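Local atomic coordinates of glutathione S-transferase (Bombyx mori, PDB entry 3AY8), a protein that probably transfers glutathione to electrophilic compounds, as a homodimeric cytosolic enzyme of the glutathione transferase fold. Residues P14-L19 and D201-F206; A70-L75 and P156-T161; S162-M167 and P197-G202. All blocks are in the same frame, centred on the assembly; numbering follows the deposited sequence.

The three contacts illustrate how a glutathione transferase seals its thioredoxin-like half against its all-helical half. Contacts 1 and 2 join the two halves directly, whereas contact 3 lies within the helical half. Contacts 1 and 3 have centres about 5 Å apart, share Asp201 and Gly202, and are tied by Arg16 NH2, which lies 3.0 Å from Asn199 OD1. Contact 2 is centred about 15 Å from contact 1 and 13 Å from contact 3; it meets contact 1 through Ala18 and Ile71, and its helix 158-173 runs on into contact 3. The glutathione site, judging from relatives, probably lies nearest contact 1, by the start of helix 13-25.

Contact 1: P14-L19 and D201-F206; sequences PSRGAL and DGARTF
Over one face of the Arg16 guanidinium sits the backbone N of Ala203, 3.4 Å above the plane and displaced toward its rim, while Gly202 C and Phe206 CB approach obliquely. Both Arg16 NE and Ala203 N are donors, and their meeting is a van der Waals one. The arginine chain runs straight through its second torsion and bends at the third (chi3 -81°), which lays its flat end against the opposing helix. Because Gly202 has no side chain, Arg16 CD can approach its CA to 3.9 Å. Farther along, Ala203 CB touches Arg16 NH2 at 3.8 Å, and Phe206 CB lies 4.1 Å from NH1.

The donors are spent on other partners: NE bonds Pro10 O, NH1 reaches Val11 O and Ser169 OG, and NH2 is shared between Ala165 O and Asn199 OD1. This buried group is thus gripped from several directions, its charge probably eased by the surrounding carbonyls. A leucine here would probably leave the carbonyls of Pro10 and Val11 without their arginine donors and let the loop before helix 13-25 loosen from the C-terminal helices.

The two helical segments run antiparallel at 179°, their axes 10.7 Å apart. Such a joint, between the first helix of a thioredoxin-like domain and the last long helix of the all-helical domain, belongs to the interdomain interface of the cytosolic glutathione transferase fold.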
ATOM      1  N   PRO A  14     -11.411  -2.327   2.363  1.00 23.90           N
ATOM      2  CA  PRO A  14     -10.328  -2.623   3.323  1.00 23.81           C
ATOM      3  C   PRO A  14     -10.856  -3.169   4.652  1.00 23.55           C
ATOM      4  O   PRO A  14     -10.270  -4.086   5.213  1.00 23.27           O
ATOM      5  CB  PRO A  14      -9.640  -1.262   3.508  1.00 24.09           C
ATOM      6  CG  PRO A  14      -9.837  -0.594   2.159  1.00 24.84           C
ATOM      7  CD  PRO A  14     -11.265  -0.980   1.774  1.00 24.11           C
ATOM      8  N   SER A  15     -11.965  -2.624   5.144  1.00 23.85           N
ATOM      9  CA  SER A  15     -12.583  -3.160   6.361  1.00 24.13           C
ATOM     10  C   SER A  15     -13.011  -4.609   6.140  1.00 23.74           C
ATOM     11  O   SER A  15     -12.758  -5.465   6.985  1.00 23.90           O
ATOM     12  CB  SER A  15     -13.755  -2.280   6.828  1.00 24.76           C
ATOM     13  OG  SER A  15     -14.003  -2.471   8.208  1.00 24.36           O
ATOM     14  N   ARG A  16     -13.598  -4.896   4.977  1.00 23.23           N
ATOM     15  CA  ARG A  16     -14.001  -6.261   4.649  1.00 22.54           C
ATOM     16  C   ARG A  16     -12.806  -7.208   4.517  1.00 22.14           C
ATOM     17  O   ARG A  16     -12.896  -8.372   4.899  1.00 21.32           O
ATOM     18  CB  ARG A  16     -14.892  -6.294   3.399  1.00 22.60           C
ATOM     19  CG  ARG A  16     -16.379  -6.030   3.712  1.00 23.28           C
ATOM     20  CD  ARG A  16     -17.257  -6.108   2.458  1.00 23.60           C
ATOM     21  NE  ARG A  16     -17.225  -4.871   1.664  1.00 24.86           N
ATOM     22  CZ  ARG A  16     -16.535  -4.723   0.531  1.00 24.97           C
ATOM     23  NH1 ARG A  16     -16.551  -3.563  -0.117  1.00 26.29           N
ATOM     24  NH2 ARG A  16     -15.838  -5.739   0.037  1.00 24.72           N
ATOM     25  N   GLY A  17     -11.683  -6.691   4.010  1.00 21.73           N
ATOM     26  CA  GLY A  17     -10.453  -7.483   3.873  1.00 21.70           C
ATOM     27  C   GLY A  17      -9.871  -7.910   5.211  1.00 21.88           C
ATOM     28  O   GLY A  17      -9.361  -9.027   5.355  1.00 21.89           O
ATOM     29  N   ALA A  18      -9.934  -7.016   6.187  1.00 22.01           N
ATOM     30  CA  ALA A  18      -9.498  -7.336   7.553  1.00 22.17           C
ATOM     31  C   ALA A  18     -10.387  -8.416   8.182  1.00 22.44           C
ATOM     32  O   ALA A  18      -9.876  -9.360   8.805  1.00 22.74           O
ATOM     33  CB  ALA A  18      -9.483  -6.074   8.418  1.00 22.21           C
ATOM     34  N   LEU A  19     -11.708  -8.297   8.016  1.00 22.13           N
ATOM     35  CA  LEU A  19     -12.632  -9.307   8.572  1.00 22.84           C
ATOM     36  C   LEU A  19     -12.470 -10.659   7.880  1.00 22.98           C
ATOM     37  O   LEU A  19     -12.424 -11.712   8.537  1.00 23.66           O
ATOM     38  CB  LEU A  19     -14.091  -8.818   8.543  1.00 22.11           C
ATOM     39  CG  LEU A  19     -15.156  -9.769   9.119  1.00 23.51           C
ATOM     40  CD1 LEU A  19     -14.878 -10.190  10.557  1.00 22.35           C
ATOM     41  CD2 LEU A  19     -16.569  -9.174   9.001  1.00 23.76           C
ATOM     42  N   ASP A 201     -22.157  -9.382   0.786  1.00 27.41           N
ATOM     43  CA  ASP A 201     -23.260  -8.510   1.218  1.00 27.34           C
ATOM     44  C   ASP A 201     -22.802  -7.067   1.391  1.00 27.39           C
ATOM     45  O   ASP A 201     -23.493  -6.136   0.961  1.00 27.75           O
ATOM     46  CB  ASP A 201     -23.900  -9.028   2.517  1.00 27.64           C
ATOM     47  CG  ASP A 201     -24.773 -10.246   2.288  1.00 29.46           C
ATOM     48  OD1 ASP A 201     -25.473 -10.291   1.254  1.00 29.10           O
ATOM     49  OD2 ASP A 201     -24.756 -11.168   3.127  1.00 30.34           O
ATOM     50  N   GLY A 202     -21.645  -6.874   2.031  1.00 27.04           N
ATOM     51  CA  GLY A 202     -21.084  -5.524   2.193  1.00 26.75           C
ATOM     52  C   GLY A 202     -20.666  -4.904   0.860  1.00 26.79           C
ATOM     53  O   GLY A 202     -20.871  -3.704   0.626  1.00 26.37           O
ATOM     54  N   ALA A 203     -20.059  -5.718  -0.002  1.00 26.90           N
ATOM     55  CA  ALA A 203     -19.677  -5.279  -1.350  1.00 27.84           C
ATOM     56  C   ALA A 203     -20.903  -4.816  -2.147  1.00 28.39           C
ATOM     57  O   ALA A 203     -20.858  -3.793  -2.818  1.00 28.27           O
ATOM     58  CB  ALA A 203     -18.928  -6.403  -2.097  1.00 27.69           C
ATOM     59  N   ARG A 204     -22.002  -5.564  -2.039  1.00 29.48           N
ATOM     60  CA  ARG A 204     -23.252  -5.194  -2.701  1.00 30.68           C
ATOM     61  C   ARG A 204     -23.793  -3.862  -2.198  1.00 30.53           C
ATOM     62  O   ARG A 204     -24.287  -3.071  -2.989  1.00 30.80           O
ATOM     63  CB  ARG A 204     -24.306  -6.295  -2.569  1.00 31.16           C
ATOM     64  CG  ARG A 204     -25.452  -6.173  -3.605  1.00 35.60           C
ATOM     65  CD  ARG A 204     -26.094  -7.532  -3.902  1.00 41.10           C
ATOM     66  NE  ARG A 204     -26.381  -8.234  -2.658  1.00 44.40           N
ATOM     67  CZ  ARG A 204     -25.773  -9.342  -2.245  1.00 45.37           C
ATOM     68  NH1 ARG A 204     -26.114  -9.858  -1.079  1.00 46.58           N
ATOM     69  NH2 ARG A 204     -24.847  -9.938  -2.987  1.00 46.65           N
ATOM     70  N   THR A 205     -23.683  -3.601  -0.895  1.00 30.85           N
ATOM     71  CA  THR A 205     -24.088  -2.300  -0.357  1.00 30.96           C
ATOM     72  C   THR A 205     -23.198  -1.198  -0.951  1.00 30.46           C
ATOM     73  O   THR A 205     -23.703  -0.161  -1.357  1.00 30.10           O
ATOM     74  CB  THR A 205     -24.016  -2.254   1.188  1.00 31.13           C
ATOM     75  OG1 THR A 205     -24.723  -3.361   1.737  1.00 32.31           O
ATOM     76  CG2 THR A 205     -24.640  -0.987   1.724  1.00 31.96           C
ATOM     77  N   PHE A 206     -21.885  -1.437  -0.999  1.00 30.13           N
ATOM     78  CA  PHE A 206     -20.933  -0.495  -1.624  1.00 29.96           C
ATOM     79  C   PHE A 206     -21.339  -0.266  -3.081  1.00 30.03           C
ATOM     80  O   PHE A 206     -21.499   0.881  -3.516  1.00 30.19           O
ATOM     81  CB  PHE A 206     -19.487  -1.028  -1.541  1.00 29.41           C
ATOM     82  CG  PHE A 206     -18.470  -0.201  -2.306  1.00 30.09           C
ATOM     83  CD1 PHE A 206     -17.885   0.931  -1.721  1.00 30.81           C
ATOM     84  CD2 PHE A 206     -18.078  -0.567  -3.601  1.00 28.30           C
ATOM     85  CE1 PHE A 206     -16.922   1.695  -2.423  1.00 31.74           C
ATOM     86  CE2 PHE A 206     -17.129   0.184  -4.312  1.00 28.29           C
ATOM     87  CZ  PHE A 206     -16.554   1.318  -3.730  1.00 29.93           C
TER

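Contact 2: A70-L75 and P156-T161; sequences AIACYL and PTIADT
In Ile158, CG1 stands between the backbone N and the carbonyl carbon (chi1 63°), and an extended second torsion then sends CD1 straight out to Ala72 and Cys73. Cys73 answers with SG turned anti to its carbonyl carbon (chi1 -64°), bringing the sulfur 3.6 Å from Ile158 CD1. The same methyl lies 3.8 Å from Ala72 CB and 3.7 Å from Ala72 C. A single branch tip therefore does nearly all the touching where helix 68-79 of the thioredoxin-like half meets the first turn of helix 158-173 of the helical half. The CA atoms of Ala72 and Ile158 are 6.6 Å apart. Leu100 of helix 90-120 packs on both Cys73 and Ile158.

Behind this tip, Thr157 and Asp160 form a capping box, a feature well known in glutathione transferases. Thr157 N donates to the anti lone pair of Asp160 OD2 at 2.8 Å, and Thr157 OG1 accepts from Ala159 N at 3.3 Å.

No hydrogen bond crosses between the segments. These polar groups pair within the helix start or, like Asp160 OD1 and the Ile158 backbone, with Val151, Trp186 and Trp85 of the same chain. What joins the helices is van der Waals contact of one methyl with a methyl, a sulfur and the backbone, dependent on close fit and without hydrogen-bond directionality.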
ATOM      1  N   ALA A  70      -2.012  -4.598   7.573  1.00 22.91           N
ATOM      2  CA  ALA A  70      -1.267  -4.761   8.831  1.00 23.56           C
ATOM      3  C   ALA A  70      -2.035  -5.649   9.825  1.00 23.94           C
ATOM      4  O   ALA A  70      -1.455  -6.541  10.455  1.00 24.33           O
ATOM      5  CB  ALA A  70      -0.979  -3.419   9.446  1.00 22.84           C
ATOM      6  N   ILE A  71      -3.338  -5.397   9.948  1.00 23.82           N
ATOM      7  CA  ILE A  71      -4.231  -6.231  10.761  1.00 24.01           C
ATOM      8  C   ILE A  71      -4.193  -7.691  10.307  1.00 24.28           C
ATOM      9  O   ILE A  71      -3.980  -8.593  11.123  1.00 24.39           O
ATOM     10  CB  ILE A  71      -5.684  -5.672  10.742  1.00 23.53           C
ATOM     11  CG1 ILE A  71      -5.738  -4.354  11.511  1.00 23.63           C
ATOM     12  CG2 ILE A  71      -6.688  -6.693  11.305  1.00 24.31           C
ATOM     13  CD1 ILE A  71      -6.898  -3.430  11.090  1.00 23.90           C
ATOM     14  N   ALA A  72      -4.369  -7.915   9.002  1.00 24.19           N
ATOM     15  CA  ALA A  72      -4.340  -9.265   8.445  1.00 24.63           C
ATOM     16  C   ALA A  72      -3.046 -10.035   8.783  1.00 25.01           C
ATOM     17  O   ALA A  72      -3.100 -11.205   9.189  1.00 24.75           O
ATOM     18  CB  ALA A  72      -4.563  -9.230   6.931  1.00 24.07           C
ATOM     19  N   CYS A  73      -1.899  -9.378   8.614  1.00 24.95           N
ATOM     20  CA  CYS A  73      -0.602  -9.996   8.913  1.00 26.22           C
ATOM     21  C   CYS A  73      -0.419 -10.232  10.421  1.00 26.23           C
ATOM     22  O   CYS A  73       0.153 -11.234  10.834  1.00 26.43           O
ATOM     23  CB  CYS A  73       0.550  -9.122   8.387  1.00 26.06           C
ATOM     24  SG  CYS A  73       0.591  -8.948   6.585  1.00 26.90           S
ATOM     25  N   TYR A  74      -0.886  -9.286  11.223  1.00 27.12           N
ATOM     26  CA  TYR A  74      -0.791  -9.388  12.677  1.00 28.19           C
ATOM     27  C   TYR A  74      -1.651 -10.548  13.204  1.00 28.58           C
ATOM     28  O   TYR A  74      -1.175 -11.378  13.990  1.00 28.05           O
ATOM     29  CB  TYR A  74      -1.218  -8.076  13.325  1.00 28.44           C
ATOM     30  CG  TYR A  74      -1.343  -8.179  14.826  1.00 30.80           C
ATOM     31  CD1 TYR A  74      -0.203  -8.216  15.635  1.00 31.70           C
ATOM     32  CD2 TYR A  74      -2.589  -8.267  15.436  1.00 30.82           C
ATOM     33  CE1 TYR A  74      -0.309  -8.334  17.008  1.00 33.18           C
ATOM     34  CE2 TYR A  74      -2.708  -8.384  16.814  1.00 32.33           C
ATOM     35  CZ  TYR A  74      -1.562  -8.417  17.594  1.00 33.23           C
ATOM     36  OH  TYR A  74      -1.653  -8.516  18.964  1.00 34.19           O
ATOM     37  N   LEU A  75      -2.910 -10.594  12.759  1.00 28.19           N
ATOM     38  CA  LEU A  75      -3.809 -11.703  13.090  1.00 28.69           C
ATOM     39  C   LEU A  75      -3.275 -13.068  12.649  1.00 29.17           C
ATOM     40  O   LEU A  75      -3.356 -14.044  13.406  1.00 28.89           O
ATOM     41  CB  LEU A  75      -5.204 -11.466  12.489  1.00 28.18           C
ATOM     42  CG  LEU A  75      -6.012 -10.290  13.027  1.00 27.60           C
ATOM     43  CD1 LEU A  75      -7.370 -10.224  12.326  1.00 27.52           C
ATOM     44  CD2 LEU A  75      -6.219 -10.430  14.532  1.00 28.25           C
ATOM     45  N   PRO A 156      -4.703 -20.640  -0.789  1.00 30.67           N
ATOM     46  CA  PRO A 156      -5.138 -19.273  -0.475  1.00 29.47           C
ATOM     47  C   PRO A 156      -4.322 -18.656   0.664  1.00 28.41           C
ATOM     48  O   PRO A 156      -3.833 -19.372   1.530  1.00 27.98           O
ATOM     49  CB  PRO A 156      -6.615 -19.430  -0.094  1.00 29.43           C
ATOM     50  CG  PRO A 156      -6.795 -20.880   0.256  1.00 30.48           C
ATOM     51  CD  PRO A 156      -5.734 -21.652  -0.478  1.00 30.73           C
ATOM     52  N   THR A 157      -4.134 -17.339   0.626  1.00 26.66           N
ATOM     53  CA  THR A 157      -3.377 -16.643   1.666  1.00 25.14           C
ATOM     54  C   THR A 157      -4.156 -15.389   2.022  1.00 25.17           C
ATOM     55  O   THR A 157      -5.189 -15.113   1.398  1.00 25.00           O
ATOM     56  CB  THR A 157      -1.951 -16.262   1.189  1.00 25.27           C
ATOM     57  OG1 THR A 157      -2.041 -15.403   0.040  1.00 23.14           O
ATOM     58  CG2 THR A 157      -1.127 -17.524   0.815  1.00 24.71           C
ATOM     59  N   ILE A 158      -3.685 -14.634   3.016  1.00 24.39           N
ATOM     60  CA  ILE A 158      -4.278 -13.331   3.302  1.00 23.97           C
ATOM     61  C   ILE A 158      -4.176 -12.349   2.125  1.00 23.50           C
ATOM     62  O   ILE A 158      -4.897 -11.358   2.097  1.00 23.39           O
ATOM     63  CB  ILE A 158      -3.740 -12.665   4.609  1.00 24.15           C
ATOM     64  CG1 ILE A 158      -2.244 -12.358   4.518  1.00 23.81           C
ATOM     65  CG2 ILE A 158      -4.076 -13.514   5.847  1.00 24.53           C
ATOM     66  CD1 ILE A 158      -1.745 -11.515   5.707  1.00 21.44           C
ATOM     67  N   ALA A 159      -3.280 -12.600   1.172  1.00 23.10           N
ATOM     68  CA  ALA A 159      -3.265 -11.778  -0.058  1.00 23.62           C
ATOM     69  C   ALA A 159      -4.587 -11.968  -0.838  1.00 23.73           C
ATOM     70  O   ALA A 159      -5.137 -11.017  -1.395  1.00 23.78           O
ATOM     71  CB  ALA A 159      -2.064 -12.116  -0.919  1.00 23.16           C
ATOM     72  N   ASP A 160      -5.125 -13.183  -0.829  1.00 24.07           N
ATOM     73  CA  ASP A 160      -6.430 -13.430  -1.474  1.00 24.49           C
ATOM     74  C   ASP A 160      -7.592 -12.774  -0.756  1.00 24.23           C
ATOM     75  O   ASP A 160      -8.478 -12.250  -1.407  1.00 24.53           O
ATOM     76  CB  ASP A 160      -6.707 -14.924  -1.642  1.00 24.65           C
ATOM     77  CG  ASP A 160      -5.646 -15.614  -2.466  1.00 26.11           C
ATOM     78  OD1 ASP A 160      -5.702 -15.508  -3.717  1.00 27.48           O
ATOM     79  OD2 ASP A 160      -4.771 -16.261  -1.860  1.00 25.32           O
ATOM     80  N   THR A 161      -7.605 -12.803   0.576  1.00 24.54           N
ATOM     81  CA  THR A 161      -8.694 -12.148   1.305  1.00 24.62           C
ATOM     82  C   THR A 161      -8.736 -10.633   1.038  1.00 24.51           C
ATOM     83  O   THR A 161      -9.804 -10.080   0.803  1.00 24.38           O
ATOM     84  CB  THR A 161      -8.694 -12.489   2.807  1.00 24.72           C
ATOM     85  OG1 THR A 161      -7.378 -12.343   3.335  1.00 24.81           O
ATOM     86  CG2 THR A 161      -9.154 -13.953   3.016  1.00 24.48           C
TER

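Contact 3: S162-M167 and P197-G202; sequences SIYASM and PENEDG
Tyr164 OH donates a short hydrogen bond, 2.5 Å, to Glu200 OE2, which receives it on its anti lone pair. The carboxylate oxygen stands at the ring edge, near the ring plane, and the two side chains cross at about a right angle. Glu200 gets there by bending at its second torsion (chi2 -68°), a fold that also brings its CG within 3.3 Å of Tyr164 OH.

A second residue of the same helix takes the ring from above. Asn199 ND2 lies over one face of Tyr164, 3.3 Å from the plane and offset toward the rim, with the amide tilted 54° from the ring. Its nearest ring atom is Tyr164 CZ, at 3.4 Å. The amide is fixed from outside: ND2 donates to Ser168 OG, and OD1 is bonded by Arg16 NH2, so that the arginine of the thioredoxin-like half helps position the group resting on the tyrosine. Asn199 OD1 also lies 3.9 Å from Ala165 CA. Ile187 and Cys190 of helix 181-190 also pack against Tyr164.

With axes 10.2 Å apart and a crossing angle of -32°, the two helical segments run roughly parallel. They represent the packing of helix 158-173, the core helix of the C-terminal domain, against the final helix in the all-helical half of the glutathione transferase fold.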
ATOM      1  N   SER A 162      -7.571  -9.977   1.031  1.00 23.99           N
ATOM      2  CA  SER A 162      -7.511  -8.535   0.765  1.00 23.70           C
ATOM      3  C   SER A 162      -7.899  -8.194  -0.678  1.00 23.64           C
ATOM      4  O   SER A 162      -8.706  -7.292  -0.922  1.00 23.60           O
ATOM      5  CB  SER A 162      -6.107  -7.995   1.076  1.00 23.58           C
ATOM      6  OG  SER A 162      -5.895  -7.944   2.487  1.00 24.22           O
ATOM      7  N   ILE A 163      -7.306  -8.907  -1.635  1.00 23.10           N
ATOM      8  CA  ILE A 163      -7.568  -8.652  -3.050  1.00 22.64           C
ATOM      9  C   ILE A 163      -9.016  -9.035  -3.420  1.00 22.52           C
ATOM     10  O   ILE A 163      -9.654  -8.354  -4.208  1.00 21.95           O
ATOM     11  CB  ILE A 163      -6.493  -9.323  -3.955  1.00 22.67           C
ATOM     12  CG1 ILE A 163      -5.117  -8.682  -3.666  1.00 22.73           C
ATOM     13  CG2 ILE A 163      -6.830  -9.161  -5.427  1.00 21.24           C
ATOM     14  CD1 ILE A 163      -3.923  -9.302  -4.448  1.00 21.76           C
ATOM     15  N   TYR A 164      -9.546 -10.086  -2.799  1.00 22.72           N
ATOM     16  CA  TYR A 164     -10.963 -10.416  -2.948  1.00 23.03           C
ATOM     17  C   TYR A 164     -11.877  -9.283  -2.431  1.00 22.85           C
ATOM     18  O   TYR A 164     -12.856  -8.914  -3.095  1.00 22.59           O
ATOM     19  CB  TYR A 164     -11.273 -11.776  -2.303  1.00 23.32           C
ATOM     20  CG  TYR A 164     -12.739 -12.149  -2.240  1.00 25.21           C
ATOM     21  CD1 TYR A 164     -13.576 -11.983  -3.354  1.00 24.43           C
ATOM     22  CD2 TYR A 164     -13.283 -12.706  -1.073  1.00 25.85           C
ATOM     23  CE1 TYR A 164     -14.921 -12.322  -3.302  1.00 26.40           C
ATOM     24  CE2 TYR A 164     -14.628 -13.069  -1.010  1.00 26.89           C
ATOM     25  CZ  TYR A 164     -15.444 -12.862  -2.133  1.00 27.79           C
ATOM     26  OH  TYR A 164     -16.770 -13.218  -2.099  1.00 29.04           O
ATOM     27  N   ALA A 165     -11.548  -8.709  -1.275  1.00 22.62           N
ATOM     28  CA  ALA A 165     -12.331  -7.587  -0.742  1.00 22.61           C
ATOM     29  C   ALA A 165     -12.343  -6.409  -1.718  1.00 22.73           C
ATOM     30  O   ALA A 165     -13.389  -5.775  -1.946  1.00 22.40           O
ATOM     31  CB  ALA A 165     -11.802  -7.152   0.635  1.00 22.25           C
ATOM     32  N   SER A 166     -11.180  -6.131  -2.309  1.00 22.49           N
ATOM     33  CA  SER A 166     -11.067  -5.073  -3.311  1.00 22.47           C
ATOM     34  C   SER A 166     -11.876  -5.395  -4.582  1.00 22.62           C
ATOM     35  O   SER A 166     -12.733  -4.599  -5.004  1.00 21.70           O
ATOM     36  CB  SER A 166      -9.595  -4.841  -3.661  1.00 22.58           C
ATOM     37  OG  SER A 166      -8.894  -4.252  -2.572  1.00 22.46           O
ATOM     38  N   MET A 167     -11.595  -6.555  -5.179  1.00 22.40           N
ATOM     39  CA  MET A 167     -12.241  -6.980  -6.433  1.00 23.40           C
ATOM     40  C   MET A 167     -13.763  -7.101  -6.314  1.00 22.85           C
ATOM     41  O   MET A 167     -14.490  -6.710  -7.216  1.00 23.37           O
ATOM     42  CB  MET A 167     -11.662  -8.320  -6.924  1.00 23.02           C
ATOM     43  CG  MET A 167     -10.312  -8.206  -7.590  1.00 25.50           C
ATOM     44  SD  MET A 167     -10.273  -6.995  -8.926  1.00 26.28           S
ATOM     45  CE  MET A 167     -11.604  -7.534 -10.026  1.00 23.56           C
ATOM     46  N   PRO A 197     -19.789 -14.770   1.885  1.00 28.27           N
ATOM     47  CA  PRO A 197     -21.112 -14.155   1.777  1.00 28.45           C
ATOM     48  C   PRO A 197     -21.220 -12.890   2.549  1.00 27.93           C
ATOM     49  O   PRO A 197     -21.838 -11.991   2.096  1.00 27.63           O
ATOM     50  CB  PRO A 197     -22.059 -15.183   2.406  1.00 20.00           C
ATOM     51  CG  PRO A 197     -21.437 -16.387   2.226  1.00 20.00           C
ATOM     52  CD  PRO A 197     -19.920 -16.191   2.174  1.00 20.00           C
ATOM     53  N   GLU A 198     -20.618 -12.876   3.717  1.00 27.80           N
ATOM     54  CA  GLU A 198     -20.591 -11.723   4.549  1.00 27.71           C
ATOM     55  C   GLU A 198     -19.865 -10.625   3.784  1.00 27.60           C
ATOM     56  O   GLU A 198     -20.296  -9.513   3.759  1.00 27.76           O
ATOM     57  CB  GLU A 198     -19.911 -12.067   5.876  1.00 28.08           C
ATOM     58  CG  GLU A 198     -19.665 -10.970   6.853  1.00 28.69           C
ATOM     59  CD  GLU A 198     -18.972 -11.460   8.123  1.00 28.65           C
ATOM     60  OE1 GLU A 198     -17.973 -12.143   8.043  1.00 27.66           O
ATOM     61  OE2 GLU A 198     -19.439 -11.148   9.199  1.00 27.95           O
ATOM     62  N   ASN A 199     -18.787 -10.971   3.114  1.00 27.14           N
ATOM     63  CA  ASN A 199     -18.109  -9.985   2.265  1.00 26.54           C
ATOM     64  C   ASN A 199     -18.971  -9.521   1.097  1.00 26.44           C
ATOM     65  O   ASN A 199     -19.065  -8.322   0.818  1.00 26.13           O
ATOM     66  CB  ASN A 199     -16.792 -10.530   1.727  1.00 26.54           C
ATOM     67  CG  ASN A 199     -16.185  -9.608   0.693  1.00 25.29           C
ATOM     68  OD1 ASN A 199     -15.696  -8.541   1.021  1.00 23.53           O
ATOM     69  ND2 ASN A 199     -16.287  -9.989  -0.570  1.00 26.01           N
ATOM     70  N   GLU A 200     -19.594 -10.478   0.414  1.00 27.00           N
ATOM     71  CA  GLU A 200     -20.441 -10.176  -0.749  1.00 27.58           C
ATOM     72  C   GLU A 200     -21.589  -9.231  -0.412  1.00 27.38           C
ATOM     73  O   GLU A 200     -21.952  -8.357  -1.218  1.00 26.87           O
ATOM     74  CB  GLU A 200     -20.980 -11.475  -1.364  1.00 28.34           C
ATOM     75  CG  GLU A 200     -19.919 -12.326  -2.062  1.00 31.34           C
ATOM     76  CD  GLU A 200     -19.377 -11.672  -3.334  1.00 34.47           C
ATOM     77  OE1 GLU A 200     -20.098 -10.850  -3.932  1.00 37.48           O
ATOM     78  OE2 GLU A 200     -18.234 -11.975  -3.740  1.00 34.66           O
ATOM     79  N   ASP A 201     -22.157  -9.382   0.786  1.00 27.41           N
ATOM     80  CA  ASP A 201     -23.260  -8.510   1.218  1.00 27.34           C
ATOM     81  C   ASP A 201     -22.802  -7.067   1.391  1.00 27.39           C
ATOM     82  O   ASP A 201     -23.493  -6.136   0.961  1.00 27.75           O
ATOM     83  CB  ASP A 201     -23.900  -9.028   2.517  1.00 27.64           C
ATOM     84  CG  ASP A 201     -24.773 -10.246   2.288  1.00 29.46           C
ATOM     85  OD1 ASP A 201     -25.473 -10.291   1.254  1.00 29.10           O
ATOM     86  OD2 ASP A 201     -24.756 -11.168   3.127  1.00 30.34           O
ATOM     87  N   GLY A 202     -21.645  -6.874   2.031  1.00 27.04           N
ATOM     88  CA  GLY A 202     -21.084  -5.524   2.193  1.00 26.75           C
ATOM     89  C   GLY A 202     -20.666  -4.904   0.860  1.00 26.79           C
ATOM     90  O   GLY A 202     -20.871  -3.704   0.626  1.00 26.37           O
TER